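PDB 3QBM: TetR transcriptional regulator from Chloroflexus aurantiacus, which probably binds DNA as a dimeric TetR-family transcriptional regulator, and carries a bound magnesium ion in its C-terminal domain. Local coordinates for residues A[37-41]-A[42-46]; A[173-177]-A[178-182]; A[190-193]-A[194-198]. All coordinates share one frame; numbering follows the deposited sequence.

Contact 1. Residues A[37-41]-A[42-46]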
loop_
_atom_site.group_PDB
_atom_site.type_symbol
_atom_site.label_atom_id
_atom_site.label_comp_id
_atom_site.label_asym_id
_atom_site.label_seq_id
_atom_site.Cartn_x
_atom_site.Cartn_y
_atom_site.Cartn_z
ATOM N N THR A 37 -12.007 -24.284 7.535
ATOM C CA THR A 37 -11.691 -24.912 8.819
ATOM C C THR A 37 -12.385 -26.259 8.942
ATOM O O THR A 37 -12.022 -27.069 9.799
ATOM C CB THR A 37 -12.154 -24.038 10.001
ATOM O OG1 THR A 37 -13.580 -23.844 9.906
ATOM C CG2 THR A 37 -11.413 -22.667 10.011
ATOM N N GLY A 38 -13.361 -26.495 8.071
ATOM C CA GLY A 38 -14.182 -27.687 8.116
ATOM C C GLY A 38 -15.115 -27.648 9.317
ATOM O O GLY A 38 -15.575 -28.676 9.770
ATOM N N LEU A 39 -15.392 -26.460 9.849
ATOM C CA LEU A 39 -16.239 -26.367 11.032
ATOM C C LEU A 39 -17.586 -25.738 10.732
ATOM O O LEU A 39 -17.736 -24.979 9.798
ATOM C CB LEU A 39 -15.542 -25.553 12.130
ATOM C CG LEU A 39 -14.311 -26.070 12.874
ATOM C CD1 LEU A 39 -13.802 -24.985 13.793
ATOM C CD2 LEU A 39 -14.586 -27.353 13.698
ATOM N N GLU A 40 -18.578 -26.094 11.534
ATOM C CA GLU A 40 -19.895 -25.491 11.429
ATOM C C GLU A 40 -19.805 -24.110 12.084
ATOM O O GLU A 40 -18.891 -23.844 12.871
ATOM C CB GLU A 40 -20.949 -26.343 12.143
ATOM C CG GLU A 40 -21.024 -27.828 11.709
ATOM C CD GLU A 40 -21.419 -28.033 10.248
ATOM O OE1 GLU A 40 -21.361 -27.060 9.455
ATOM O OE2 GLU A 40 -21.775 -29.186 9.895
ATOM N N LYS A 41 -20.761 -23.231 11.781
ATOM C CA LYS A 41 -20.752 -21.884 12.330
ATOM C C LYS A 41 -20.647 -21.911 13.847
ATOM O O LYS A 41 -19.823 -21.197 14.414
ATOM C CB LYS A 41 -22.020 -21.133 11.885
ATOM C CG LYS A 41 -22.073 -19.707 12.357
ATOM C CD LYS A 41 -23.473 -19.122 12.186
ATOM C CE LYS A 41 -23.735 -18.494 10.854
ATOM N NZ LYS A 41 -25.098 -17.882 10.873
ATOM N N GLY A 42 -21.431 -22.780 14.487
ATOM C CA GLY A 42 -21.467 -22.910 15.943
ATOM C C GLY A 42 -20.154 -23.387 16.558
ATOM O O GLY A 42 -19.865 -23.127 17.737
ATOM N N GLY A 43 -19.387 -24.111 15.760
ATOM C CA GLY A 43 -18.058 -24.580 16.172
ATOM C C GLY A 43 -17.071 -23.425 16.234
ATOM O O GLY A 43 -16.182 -23.392 17.109
ATOM N N ILE A 44 -17.215 -22.477 15.306
ATOM C CA ILE A 44 -16.388 -21.277 15.293
ATOM C C ILE A 44 -16.761 -20.331 16.437
ATOM O O ILE A 44 -15.896 -19.860 17.171
ATOM C CB ILE A 44 -16.514 -20.530 13.948
ATOM C CG1 ILE A 44 -16.073 -21.444 12.789
ATOM C CG2 ILE A 44 -15.709 -19.206 13.969
ATOM C CD1 ILE A 44 -16.083 -20.783 11.471
ATOM N N TYR A 45 -18.050 -20.067 16.612
ATOM C CA TYR A 45 -18.479 -19.083 17.597
ATOM C C TYR A 45 -18.588 -19.615 19.037
ATOM O O TYR A 45 -18.916 -18.881 19.970
ATOM C CB TYR A 45 -19.759 -18.396 17.103
ATOM C CG TYR A 45 -19.514 -17.533 15.885
ATOM C CD1 TYR A 45 -18.435 -16.631 15.837
ATOM C CD2 TYR A 45 -20.345 -17.597 14.771
ATOM C CE1 TYR A 45 -18.223 -15.823 14.738
ATOM C CE2 TYR A 45 -20.124 -16.782 13.670
ATOM C CZ TYR A 45 -19.068 -15.910 13.655
ATOM O OH TYR A 45 -18.845 -15.115 12.546
ATOM N N ARG A 46 -18.326 -20.898 19.213
ATOM C CA ARG A 46 -18.052 -21.435 20.534
ATOM C C ARG A 46 -16.733 -20.770 21.026
ATOM O O ARG A 46 -16.581 -20.435 22.209
ATOM C CB ARG A 46 -17.914 -22.960 20.423
ATOM C CG ARG A 46 -17.229 -23.703 21.578
ATOM C CD ARG A 46 -18.016 -23.672 22.874
ATOM N NE ARG A 46 -17.687 -24.725 23.855
ATOM C CZ ARG A 46 -16.503 -25.330 24.036
ATOM N NH1 ARG A 46 -15.406 -25.024 23.338
ATOM N NH2 ARG A 46 -16.406 -26.269 24.973
#
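Thr-37, at the end of helix 30-37, brings OG1 within 4.3 Å of Ile-44 CD1, while the same oxygen accepts from Leu-39 N in an ST turn that rounds off the helix. OG1 is also hydrogen-bonded to Ile-33 O. After the positive-phi Gly-38 the chain straightens, and Leu-39 lays CB against Ile-44 CG1 at 4.2 Å. Glu-40 is the N-cap residue of helix 41-45: Glu-40 O takes Ile-44 N at 3.3 Å and, more weakly, Gly-43 N. Lys-41 O receives Tyr-45 N at 3.0 Å in a straighter bond (161°). Lys-41 CG, trans to the amide nitrogen (chi1 -178°), meets Tyr-45 CD2 at 3.6 Å as the chain passes the ring obliquely. Replacing Tyr-45 by an alanine would probably leave Lys-41 CG without its aromatic neighbour, with the lysine chain held on that side by less. This is the turn and start of the second helix in the predicted helix-turn-helix, the part that would be expected to face DNA. Ile-44 packs on Ile-30 and Ile-33 of helix 30-37 and on Leu-54 of helix 51-74, whereas Leu-39 leans on Thr-8 and Val-12 of helix 2-23.

Contact 2. Residues A[173-177]-A[178-182]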
loop_
_atom_site.group_PDB
_atom_site.type_symbol
_atom_site.label_atom_id
_atom_site.label_comp_id
_atom_site.label_asym_id
_atom_site.label_seq_id
_atom_site.Cartn_x
_atom_site.Cartn_y
_atom_site.Cartn_z
ATOM N N ARG A 173 2.984 -7.136 -6.659
ATOM C CA ARG A 173 1.829 -8.014 -6.760
ATOM C C ARG A 173 0.929 -7.600 -7.900
ATOM O O ARG A 173 0.496 -8.439 -8.696
ATOM C CB ARG A 173 1.043 -8.119 -5.464
ATOM C CG ARG A 173 1.697 -8.894 -4.347
ATOM C CD ARG A 173 0.659 -9.307 -3.233
ATOM N NE ARG A 173 -0.140 -10.480 -3.544
ATOM C CZ ARG A 173 0.327 -11.725 -3.508
ATOM N NH1 ARG A 173 1.608 -11.957 -3.234
ATOM N NH2 ARG A 173 -0.452 -12.748 -3.800
ATOM N N ILE A 174 0.695 -6.298 -8.036
ATOM C CA ILE A 174 -0.194 -5.836 -9.082
ATOM C C ILE A 174 0.411 -5.957 -10.505
ATOM O O ILE A 174 -0.311 -6.316 -11.461
ATOM C CB ILE A 174 -0.801 -4.419 -8.688
ATOM C CG1 ILE A 174 -2.185 -4.219 -9.300
ATOM C CG2 ILE A 174 0.215 -3.305 -8.997
ATOM C CD1 ILE A 174 -3.314 -5.158 -8.752
ATOM N N LEU A 175 1.727 -5.714 -10.658
ATOM C CA LEU A 175 2.424 -5.884 -11.927
ATOM C C LEU A 175 2.825 -7.343 -12.221
ATOM O O LEU A 175 3.207 -7.651 -13.350
ATOM C CB LEU A 175 3.657 -4.971 -12.015
ATOM C CG LEU A 175 3.418 -3.455 -11.873
ATOM C CD1 LEU A 175 4.751 -2.661 -12.002
ATOM C CD2 LEU A 175 2.350 -2.918 -12.814
ATOM N N GLU A 176 2.728 -8.234 -11.218
ATOM C CA GLU A 176 3.024 -9.680 -11.359
ATOM C C GLU A 176 4.491 -9.915 -11.749
ATOM O O GLU A 176 4.834 -10.729 -12.612
ATOM C CB GLU A 176 2.022 -10.350 -12.324
ATOM C CG GLU A 176 0.595 -10.339 -11.750
ATOM C CD GLU A 176 -0.517 -10.621 -12.780
ATOM O OE1 GLU A 176 -0.231 -11.257 -13.812
ATOM O OE2 GLU A 176 -1.688 -10.209 -12.525
ATOM N N THR A 177 5.360 -9.165 -11.086
ATOM C CA THR A 177 6.772 -9.235 -11.336
ATOM C C THR A 177 7.541 -8.834 -10.093
ATOM O O THR A 177 7.119 -7.938 -9.372
ATOM C CB THR A 177 7.226 -8.354 -12.523
ATOM O OG1 THR A 177 8.645 -8.324 -12.514
ATOM C CG2 THR A 177 6.738 -6.917 -12.425
ATOM N N ALA A 178 8.671 -9.502 -9.847
ATOM C CA ALA A 178 9.530 -9.175 -8.689
ATOM C C ALA A 178 10.265 -7.859 -8.846
ATOM O O ALA A 178 10.830 -7.345 -7.880
ATOM C CB ALA A 178 10.544 -10.266 -8.443
ATOM N N THR A 179 10.266 -7.319 -10.061
ATOM C CA THR A 179 11.145 -6.202 -10.404
ATOM C C THR A 179 11.013 -4.987 -9.450
ATOM O O THR A 179 12.035 -4.447 -9.023
ATOM C CB THR A 179 10.956 -5.821 -11.889
ATOM O OG1 THR A 179 11.395 -6.928 -12.698
ATOM C CG2 THR A 179 11.738 -4.577 -12.256
ATOM N N PRO A 180 9.790 -4.579 -9.095
ATOM C CA PRO A 180 9.700 -3.443 -8.164
ATOM C C PRO A 180 10.363 -3.677 -6.786
ATOM O O PRO A 180 10.923 -2.756 -6.192
ATOM C CB PRO A 180 8.174 -3.242 -7.986
ATOM C CG PRO A 180 7.570 -3.794 -9.235
ATOM C CD PRO A 180 8.449 -4.982 -9.593
ATOM N N LEU A 181 10.271 -4.895 -6.270
ATOM C CA LEU A 181 10.911 -5.220 -5.010
ATOM C C LEU A 181 12.436 -5.249 -5.158
ATOM O O LEU A 181 13.158 -4.844 -4.259
ATOM C CB LEU A 181 10.366 -6.557 -4.451
ATOM C CG LEU A 181 9.062 -6.449 -3.665
ATOM C CD1 LEU A 181 8.382 -7.808 -3.495
ATOM C CD2 LEU A 181 9.287 -5.821 -2.288
ATOM N N GLU A 182 12.923 -5.762 -6.284
ATOM C CA GLU A 182 14.351 -5.831 -6.544
ATOM C C GLU A 182 14.924 -4.444 -6.660
ATOM O O GLU A 182 15.937 -4.155 -6.038
ATOM C CB GLU A 182 14.669 -6.631 -7.807
ATOM C CG GLU A 182 14.757 -8.107 -7.548
ATOM C CD GLU A 182 15.950 -8.476 -6.688
ATOM O OE1 GLU A 182 16.813 -7.601 -6.415
ATOM O OE2 GLU A 182 16.013 -9.654 -6.280
#
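Thr-177 and Thr-179 meet through their hydroxyls at the join between helices 154-175 and 179-196, and the closest side-chain packing gathers around Thr-177. Its OG1, set anti to the backbone N (chi1 170°), turns forward along the chain and accepts from Thr-179 N at 3.1 Å. That bond is nearly straight, 168° at the hydrogen, and caps the start of the second helix. The same oxygen accepts from Thr-179 OG1, also at 3.1 Å, so two donors of one residue grip it. The other branch, CG2, is thereby turned to the CD corner of the proline, 3.8 Å from Pro-180 CD, the two side chains crossing at about a right angle, while Thr-177 O lies 3.2 Å from the same CD.

Leu-175 makes the looser apolar contact: Leu-175 CD1 lies 4.1 Å from Pro-180 CG. Pro-180 is buried and also packs on Leu-171, whereas Leu-175 and Thr-179 pack on Leu-159 of the second subunit. On the solvent side, Ala-178 is exposed and points its methyl away from the preceding segment, although it still touches Ala-95. Glu-176, also exposed, is the positive-phi residue of the Schellman motif that ends helix 154-175; its carboxylate turns from the join to form a salt bridge with Arg-125 of the second subunit.

The chemistry is thus divided: one hydroxyl satisfies the backbone N-H of Thr-179 at a helix start, where no preceding turn supplies a carbonyl, and the proline, which has no N-H to satisfy, fits the first turn while offering its ring to the apolar side.

Contact 3. Residues A[190-193]-A[194-198]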
loop_
_atom_site.group_PDB
_atom_site.type_symbol
_atom_site.label_atom_id
_atom_site.label_comp_id
_atom_site.label_asym_id
_atom_site.label_seq_id
_atom_site.Cartn_x
_atom_site.Cartn_y
_atom_site.Cartn_z
ATOM N N THR A 190 21.829 0.503 -1.531
ATOM C CA THR A 190 22.881 1.328 -2.093
ATOM C C THR A 190 22.904 2.665 -1.347
ATOM O O THR A 190 23.970 3.130 -0.909
ATOM C CB THR A 190 22.698 1.504 -3.611
ATOM O OG1 THR A 190 22.749 0.221 -4.242
ATOM C CG2 THR A 190 23.802 2.377 -4.172
ATOM N N TYR A 191 21.729 3.256 -1.137
ATOM C CA TYR A 191 21.628 4.527 -0.407
ATOM C C TYR A 191 22.194 4.395 1.015
ATOM O O TYR A 191 23.007 5.213 1.453
ATOM C CB TYR A 191 20.176 4.995 -0.367
ATOM C CG TYR A 191 19.896 6.033 0.677
ATOM C CD1 TYR A 191 20.402 7.344 0.546
ATOM C CD2 TYR A 191 19.077 5.753 1.794
ATOM C CE1 TYR A 191 20.119 8.317 1.519
ATOM C CE2 TYR A 191 18.802 6.719 2.747
ATOM C CZ TYR A 191 19.333 7.998 2.605
ATOM O OH TYR A 191 19.054 8.972 3.550
ATOM N N ILE A 192 21.789 3.342 1.708
ATOM C CA ILE A 192 22.257 3.084 3.086
ATOM C C ILE A 192 23.770 2.821 3.111
ATOM O O ILE A 192 24.517 3.388 3.920
ATOM C CB ILE A 192 21.431 1.955 3.730
ATOM C CG1 ILE A 192 20.007 2.416 3.990
ATOM C CG2 ILE A 192 22.068 1.494 5.043
ATOM C CD1 ILE A 192 19.072 1.243 4.253
ATOM N N THR A 193 24.263 2.010 2.195
ATOM C CA THR A 193 25.697 1.728 2.168
ATOM C C THR A 193 26.545 2.972 1.840
ATOM O O THR A 193 27.635 3.185 2.417
ATOM C CB THR A 193 25.981 0.648 1.121
ATOM O OG1 THR A 193 25.277 -0.534 1.496
ATOM C CG2 THR A 193 27.480 0.356 1.013
ATOM N N GLN A 194 26.022 3.829 0.963
ATOM C CA GLN A 194 26.760 4.998 0.501
ATOM C C GLN A 194 26.655 6.205 1.424
ATOM O O GLN A 194 27.626 6.935 1.595
ATOM C CB GLN A 194 26.312 5.407 -0.920
ATOM C CG GLN A 194 26.701 4.403 -1.988
ATOM C CD GLN A 194 26.309 4.831 -3.389
ATOM O OE1 GLN A 194 25.528 5.770 -3.579
ATOM N NE2 GLN A 194 26.837 4.124 -4.388
ATOM N N GLN A 195 25.478 6.414 2.019
ATOM C CA GLN A 195 25.208 7.619 2.796
ATOM C C GLN A 195 24.925 7.478 4.286
ATOM O O GLN A 195 24.990 8.455 4.989
ATOM C CB GLN A 195 24.032 8.389 2.160
ATOM C CG GLN A 195 24.241 8.701 0.673
ATOM C CD GLN A 195 23.253 9.718 0.115
ATOM O OE1 GLN A 195 22.950 10.721 0.766
ATOM N NE2 GLN A 195 22.795 9.499 -1.110
ATOM N N VAL A 196 24.576 6.286 4.756
ATOM C CA VAL A 196 24.280 6.049 6.161
ATOM C C VAL A 196 25.459 5.367 6.859
ATOM O O VAL A 196 25.831 5.759 7.994
ATOM C CB VAL A 196 22.992 5.257 6.293
ATOM C CG1 VAL A 196 22.762 4.724 7.735
ATOM C CG2 VAL A 196 21.790 6.127 5.854
ATOM N N ARG A 197 26.070 4.388 6.184
ATOM C CA ARG A 197 27.193 3.650 6.713
ATOM C C ARG A 197 28.411 4.561 6.802
ATOM O O ARG A 197 28.758 5.249 5.842
ATOM C CB ARG A 197 27.526 2.477 5.795
ATOM C CG ARG A 197 28.589 1.507 6.290
ATOM C CD ARG A 197 28.598 0.251 5.437
ATOM N NE ARG A 197 29.547 -0.731 5.962
ATOM C CZ ARG A 197 29.332 -2.050 6.045
ATOM N NH1 ARG A 197 28.206 -2.592 5.603
ATOM N NH2 ARG A 197 30.254 -2.829 6.593
ATOM N N LEU A 198 29.099 4.488 7.923
ATOM C CA LEU A 198 30.292 5.294 8.131
ATOM C C LEU A 198 31.515 4.443 7.963
ATOM O O LEU A 198 32.458 4.861 7.294
ATOM C CB LEU A 198 30.273 5.930 9.522
ATOM C CG LEU A 198 31.473 6.792 9.949
ATOM C CD1 LEU A 198 31.684 7.864 8.952
ATOM C CD2 LEU A 198 31.241 7.353 11.388
HETATM O O HOH W 1 26.715 -2.186 3.293
#
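Gln-195 folds back against Tyr-191 in a local i to i+4 contact within the last turns of helix 179-196, the C-terminal helix of this TetR-family domain, where the helix widens into a pi-type turn before the chain leaves it. The first torsion of Tyr-191 (chi1 163°) brings its ring back toward Gln-195, whose amide it meets at a steep 74° between planes. NE2 of Gln-195 comes to the ring edge near its plane, 3.6 Å from Tyr-191 CD1. One residue earlier, Thr-190 and Gln-194 lie alongside each other, Thr-190 CG2 against Gln-194 NE2 at 3.5 Å. On the buried side, Ile-192 CG2 lies 4.1 Å from Val-196 CB, the two side chains again running the same way; Ile-192 also packs on Val-81 and Ile-84 of helix 80-92.

Tyr-191 stands edge-to-face with His-187 of the second subunit, and Gln-195 packs on its own counterpart there, so this side of the helix belongs to the dimer interface. The widened turn is visible in the backbone: Ile-192 O accepts from both Val-196 N and Arg-197 N, the latter at 2.9 Å and nearly in line with the C=O bond. Beyond it, the extended Arg-197 chain reaches a water that donates to Thr-193 OG1 at 2.8 Å and accepts weakly from Arg-197 NH1; that hydroxyl is also bonded to Ala-189 O.

In the fold
From the N terminus, contact 1 comes first, closing only the local turn into helix 41-45 in the predicted helix-turn-helix, well away from the others: its centre is about 37 Å from that of contact 2 and about 52 Å from that of contact 3. Contact 2 follows in the C-terminal domain, closing the join of helices 154-175 and 179-196. Contact 3 closes the last turn of helix 179-196, with nearest atoms about 8 Å from contact 2. The three stand in series, neither nesting nor crossing. Contacts 2 and 3 thus mark the two ends of one helix, both beside the second subunit, whereas that subunit does not touch contact 1.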